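Local coordinates for protein Exo-arabinanase (Penicillium chrysogenum, PDB 3A72) that hydrolyses arabinan as an exo-1,5-alpha-L-arabinanase, probably working from chain ends and releasing arabinobiose, at residues Gly93-Ser105 with Ile116-Trp128. Residues are numbered along the deposited sequence; the frame is centred on the assembly and turned at random.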
loop_
_atom_site.group_PDB
_atom_site.type_symbol
_atom_site.label_atom_id
_atom_site.label_comp_id
_atom_site.label_asym_id
_atom_site.label_seq_id
_atom_site.Cartn_x
_atom_site.Cartn_y
_atom_site.Cartn_z
ATOM N N GLY A 93 16.983 15.195 2.527
ATOM C CA GLY A 93 17.109 16.588 2.136
ATOM C C GLY A 93 16.829 17.488 3.305
ATOM O O GLY A 93 17.379 17.363 4.401
ATOM N N SER A 94 15.951 18.433 3.112
ATOM C CA SER A 94 15.579 19.451 4.117
ATOM C C SER A 94 14.497 18.929 5.073
ATOM O O SER A 94 14.129 19.670 5.970
ATOM C CB SER A 94 15.071 20.747 3.467
ATOM O OG SER A 94 13.787 20.542 2.879
ATOM N N PHE A 95 14.027 17.693 4.921
ATOM C CA PHE A 95 12.938 17.140 5.712
ATOM C C PHE A 95 13.477 16.178 6.774
ATOM O O PHE A 95 14.097 15.132 6.476
ATOM C CB PHE A 95 11.913 16.421 4.814
ATOM C CG PHE A 95 11.219 17.356 3.877
ATOM C CD1 PHE A 95 10.012 17.919 4.267
ATOM C CD2 PHE A 95 11.726 17.701 2.641
ATOM C CE1 PHE A 95 9.352 18.796 3.435
ATOM C CE2 PHE A 95 11.079 18.576 1.799
ATOM C CZ PHE A 95 9.891 19.144 2.202
ATOM N N LYS A 96 13.272 16.573 8.046
ATOM C CA LYS A 96 13.773 15.784 9.158
ATOM C C LYS A 96 13.174 14.405 9.216
ATOM O O LYS A 96 12.034 14.173 8.803
ATOM C CB LYS A 96 13.377 16.523 10.510
ATOM C CG LYS A 96 14.346 17.568 10.924
ATOM C CD LYS A 96 13.902 18.255 12.220
ATOM C CE LYS A 96 13.630 17.228 13.300
ATOM N NZ LYS A 96 13.596 17.996 14.618
ATOM N N LYS A 97 13.912 13.462 9.849
ATOM C CA LYS A 97 13.331 12.238 10.374
ATOM C C LYS A 97 12.037 12.560 11.089
ATOM O O LYS A 97 11.994 13.538 11.864
ATOM C CB LYS A 97 14.310 11.614 11.331
ATOM C CG LYS A 97 13.879 10.317 11.982
ATOM C CD LYS A 97 14.928 9.710 12.850
ATOM C CE LYS A 97 15.269 10.396 14.156
ATOM N NZ LYS A 97 15.869 9.486 15.250
ATOM N N GLY A 98 11.019 11.762 10.848
ATOM C CA GLY A 98 9.740 11.982 11.494
ATOM C C GLY A 98 8.811 12.883 10.756
ATOM O O GLY A 98 7.620 13.004 11.127
ATOM N N THR A 99 9.270 13.558 9.685
ATOM C CA THR A 99 8.328 14.161 8.766
ATOM C C THR A 99 7.334 13.091 8.331
ATOM O O THR A 99 7.730 11.992 7.968
ATOM C CB THR A 99 9.060 14.696 7.531
ATOM O OG1 THR A 99 9.983 15.741 7.906
ATOM C CG2 THR A 99 8.091 15.275 6.519
ATOM N N LEU A 100 6.051 13.388 8.325
ATOM C CA LEU A 100 5.018 12.478 7.924
ATOM C C LEU A 100 4.587 12.812 6.507
ATOM O O LEU A 100 4.177 13.948 6.247
ATOM C CB LEU A 100 3.844 12.533 8.877
ATOM C CG LEU A 100 2.665 11.612 8.504
ATOM C CD1 LEU A 100 3.012 10.130 8.583
ATOM C CD2 LEU A 100 1.481 11.946 9.411
ATOM N N LEU A 101 4.690 11.860 5.606
ATOM C CA LEU A 101 4.354 12.046 4.214
ATOM C C LEU A 101 3.046 11.334 3.868
ATOM O O LEU A 101 2.726 10.274 4.407
ATOM C CB LEU A 101 5.453 11.520 3.306
ATOM C CG LEU A 101 6.831 12.120 3.559
ATOM C CD1 LEU A 101 7.880 11.456 2.685
ATOM C CD2 LEU A 101 6.795 13.635 3.313
ATOM N N LEU A 102 2.340 11.920 2.922
ATOM C CA LEU A 102 1.233 11.253 2.242
ATOM C C LEU A 102 1.496 11.377 0.748
ATOM O O LEU A 102 1.654 12.517 0.241
ATOM C CB LEU A 102 -0.150 11.795 2.603
ATOM C CG LEU A 102 -1.294 11.091 1.866
ATOM C CD1 LEU A 102 -2.517 10.923 2.710
ATOM C CD2 LEU A 102 -1.677 11.804 0.574
ATOM N N ALA A 103 1.521 10.256 0.043
ATOM C CA ALA A 103 1.440 10.247 -1.405
ATOM C C ALA A 103 0.050 9.774 -1.794
ATOM O O ALA A 103 -0.553 8.948 -1.108
ATOM C CB ALA A 103 2.487 9.369 -2.025
ATOM N N GLY A 104 -0.480 10.232 -2.922
ATOM C CA GLY A 104 -1.749 9.756 -3.389
ATOM C C GLY A 104 -2.111 10.404 -4.694
ATOM O O GLY A 104 -1.388 11.330 -5.135
ATOM N N SER A 105 -3.189 9.965 -5.341
ATOM C CA SER A 105 -3.462 10.394 -6.689
ATOM C C SER A 105 -4.586 11.417 -6.744
ATOM O O SER A 105 -5.733 11.170 -6.338
ATOM C CB SER A 105 -3.773 9.184 -7.555
ATOM O OG SER A 105 -3.788 9.586 -8.914
ATOM N N ILE A 116 0.153 11.490 -9.092
ATOM C CA ILE A 116 0.637 11.088 -7.765
ATOM C C ILE A 116 1.395 12.262 -7.200
ATOM O O ILE A 116 2.461 12.649 -7.740
ATOM C CB ILE A 116 1.490 9.821 -7.823
ATOM C CG1 ILE A 116 0.694 8.648 -8.353
ATOM C CG2 ILE A 116 2.069 9.539 -6.450
ATOM C CD1 ILE A 116 1.547 7.429 -8.680
ATOM N N VAL A 117 0.847 12.825 -6.137
ATOM C CA VAL A 117 1.368 14.012 -5.448
ATOM C C VAL A 117 1.832 13.620 -4.046
ATOM O O VAL A 117 1.395 12.619 -3.476
ATOM C CB VAL A 117 0.328 15.117 -5.419
ATOM C CG1 VAL A 117 0.051 15.639 -6.833
ATOM C CG2 VAL A 117 -0.947 14.736 -4.686
ATOM N N LEU A 118 2.724 14.436 -3.514
ATOM C CA LEU A 118 3.352 14.258 -2.222
ATOM C C LEU A 118 3.055 15.463 -1.324
ATOM O O LEU A 118 3.381 16.592 -1.697
ATOM C CB LEU A 118 4.886 14.054 -2.362
ATOM C CG LEU A 118 5.596 13.659 -1.086
ATOM C CD1 LEU A 118 5.237 12.281 -0.649
ATOM C CD2 LEU A 118 7.100 13.818 -1.290
ATOM N N TYR A 119 2.473 15.199 -0.160
ATOM C CA TYR A 119 2.190 16.142 0.907
ATOM C C TYR A 119 3.021 15.757 2.132
ATOM O O TYR A 119 3.350 14.603 2.374
ATOM C CB TYR A 119 0.675 16.113 1.273
ATOM C CG TYR A 119 -0.123 16.972 0.313
ATOM C CD1 TYR A 119 -0.558 18.223 0.683
ATOM C CD2 TYR A 119 -0.422 16.560 -0.982
ATOM C CE1 TYR A 119 -1.277 19.028 -0.170
ATOM C CE2 TYR A 119 -1.103 17.355 -1.875
ATOM C CZ TYR A 119 -1.539 18.596 -1.468
ATOM O OH TYR A 119 -2.189 19.382 -2.411
ATOM N N ALA A 120 3.351 16.768 2.953
ATOM C CA ALA A 120 4.134 16.554 4.168
ATOM C C ALA A 120 3.488 17.270 5.339
ATOM O O ALA A 120 2.927 18.380 5.221
ATOM C CB ALA A 120 5.537 17.061 4.000
ATOM N N SER A 121 3.629 16.657 6.501
ATOM C CA SER A 121 3.234 17.202 7.767
ATOM C C SER A 121 4.405 17.169 8.740
ATOM O O SER A 121 5.092 16.127 8.859
ATOM C CB SER A 121 2.093 16.355 8.382
ATOM O OG SER A 121 1.820 16.761 9.717
ATOM N N GLN A 122 4.654 18.286 9.411
ATOM C CA GLN A 122 5.709 18.380 10.381
ATOM C C GLN A 122 5.187 18.257 11.798
ATOM O O GLN A 122 6.022 18.335 12.734
ATOM C CB GLN A 122 6.449 19.704 10.213
ATOM C CG GLN A 122 6.932 19.984 8.838
ATOM C CD GLN A 122 7.861 18.961 8.266
ATOM O OE1 GLN A 122 8.578 18.144 8.910
ATOM N NE2 GLN A 122 7.912 19.019 6.950
ATOM N N ASP A 123 3.910 18.045 12.006
ATOM C CA ASP A 123 3.291 18.030 13.315
ATOM C C ASP A 123 2.469 16.789 13.498
ATOM O O ASP A 123 1.362 16.802 14.126
ATOM C CB ASP A 123 2.441 19.310 13.535
ATOM C CG ASP A 123 1.413 19.544 12.444
ATOM O OD1 ASP A 123 1.121 18.626 11.642
ATOM O OD2 ASP A 123 0.873 20.679 12.403
ATOM N N ASP A 124 2.998 15.658 13.002
ATOM C CA ASP A 124 2.413 14.339 13.293
ATOM C C ASP A 124 1.018 14.214 12.717
ATOM O O ASP A 124 0.186 13.434 13.190
ATOM C CB ASP A 124 2.458 13.983 14.790
ATOM C CG ASP A 124 3.872 13.859 15.352
ATOM O OD1 ASP A 124 4.766 13.572 14.588
ATOM O OD2 ASP A 124 4.094 13.986 16.583
ATOM N N GLY A 125 0.764 14.883 11.580
ATOM C CA GLY A 125 -0.501 14.720 10.886
ATOM C C GLY A 125 -1.579 15.727 11.213
ATOM O O GLY A 125 -2.740 15.493 10.813
ATOM N N MET A 126 -1.258 16.805 11.916
ATOM C CA MET A 126 -2.265 17.825 12.164
ATOM C C MET A 126 -2.469 18.786 10.980
ATOM O O MET A 126 -3.608 19.181 10.701
ATOM C CB MET A 126 -1.948 18.591 13.436
ATOM C CG MET A 126 -1.878 17.701 14.683
ATOM S SD MET A 126 -3.386 16.832 15.069
ATOM C CE MET A 126 -4.522 18.151 15.249
ATOM N N THR A 127 -1.368 19.160 10.351
ATOM C CA THR A 127 -1.398 20.064 9.219
ATOM C C THR A 127 -0.518 19.541 8.107
ATOM O O THR A 127 0.435 18.787 8.342
ATOM C CB THR A 127 -1.012 21.517 9.563
ATOM O OG1 THR A 127 0.356 21.515 9.984
ATOM C CG2 THR A 127 -1.914 22.073 10.638
ATOM N N TRP A 128 -0.815 19.963 6.882
ATOM C CA TRP A 128 -0.203 19.397 5.661
ATOM C C TRP A 128 0.142 20.519 4.704
ATOM O O TRP A 128 -0.590 21.519 4.578
ATOM C CB TRP A 128 -1.193 18.458 4.939
ATOM C CG TRP A 128 -1.610 17.318 5.800
ATOM C CD1 TRP A 128 -2.679 17.250 6.640
ATOM C CD2 TRP A 128 -0.941 16.086 5.916
ATOM N NE1 TRP A 128 -2.651 16.014 7.222
ATOM C CE2 TRP A 128 -1.626 15.264 6.822
ATOM C CE3 TRP A 128 0.210 15.534 5.289
ATOM C CZ2 TRP A 128 -1.199 13.990 7.131
ATOM C CZ3 TRP A 128 0.623 14.265 5.597
ATOM C CH2 TRP A 128 -0.091 13.476 6.512
HETATM O O HOH W 1 5.382 15.071 11.590
#
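Leu100 holds CG opposite its own backbone N (chi1 178°), which carries CD2 obliquely up to the benzo rim of Trp128, 3.6 Å from CH2; Gly125 CA lies beside the same methyl. Gln122 is instead folded at its second torsion (chi2 -58°), returning its amide to the loop and turn ahead of strand 100-105: OE1 stands 3.0 Å from Thr99 OG1, while NE2 meets the rim of the Phe95 ring, near its plane, 3.6 Å from CD1. The Thr99 hydroxyl, whose single proton has both Gln122 OE1 and Lys96 O within reach, thus joins the type II turn Lys96-Thr99 to the end of the hairpin.

Between these groups the strands run antiparallel at 157°. Leu100 with Ser121, Leu102 with Tyr119 and Gly104 with Val117 are hydrogen-bonded pairs, and Tyr119 N reaches Leu102 O at 2.8 Å in an almost straight bond. On one face Leu101 CD2 packs 3.7 Å from Ala120 CB; on the other, Trp128 takes Ser121 CB against its ring face.

The run Ser-Gln-Asp-Asp-Gly-Met-Thr-Trp at 121-128 is an Asp-box, the turn repeated in sialidase-like beta-propellers, here joining the third and fourth strands of a blade. Asp123 OD1 accepts Thr127 N at 2.9 Å and OD2 accepts Thr127 OG1 at 2.6 Å, while Ser121 OG receives Gly125 N. Ser68 of the preceding blade binds both Trp128 NE1 and Gly125 O. Polar groups therefore stiffen the turn internally and tie it to the neighbouring blade, leaving Trp128 to cover the leucines.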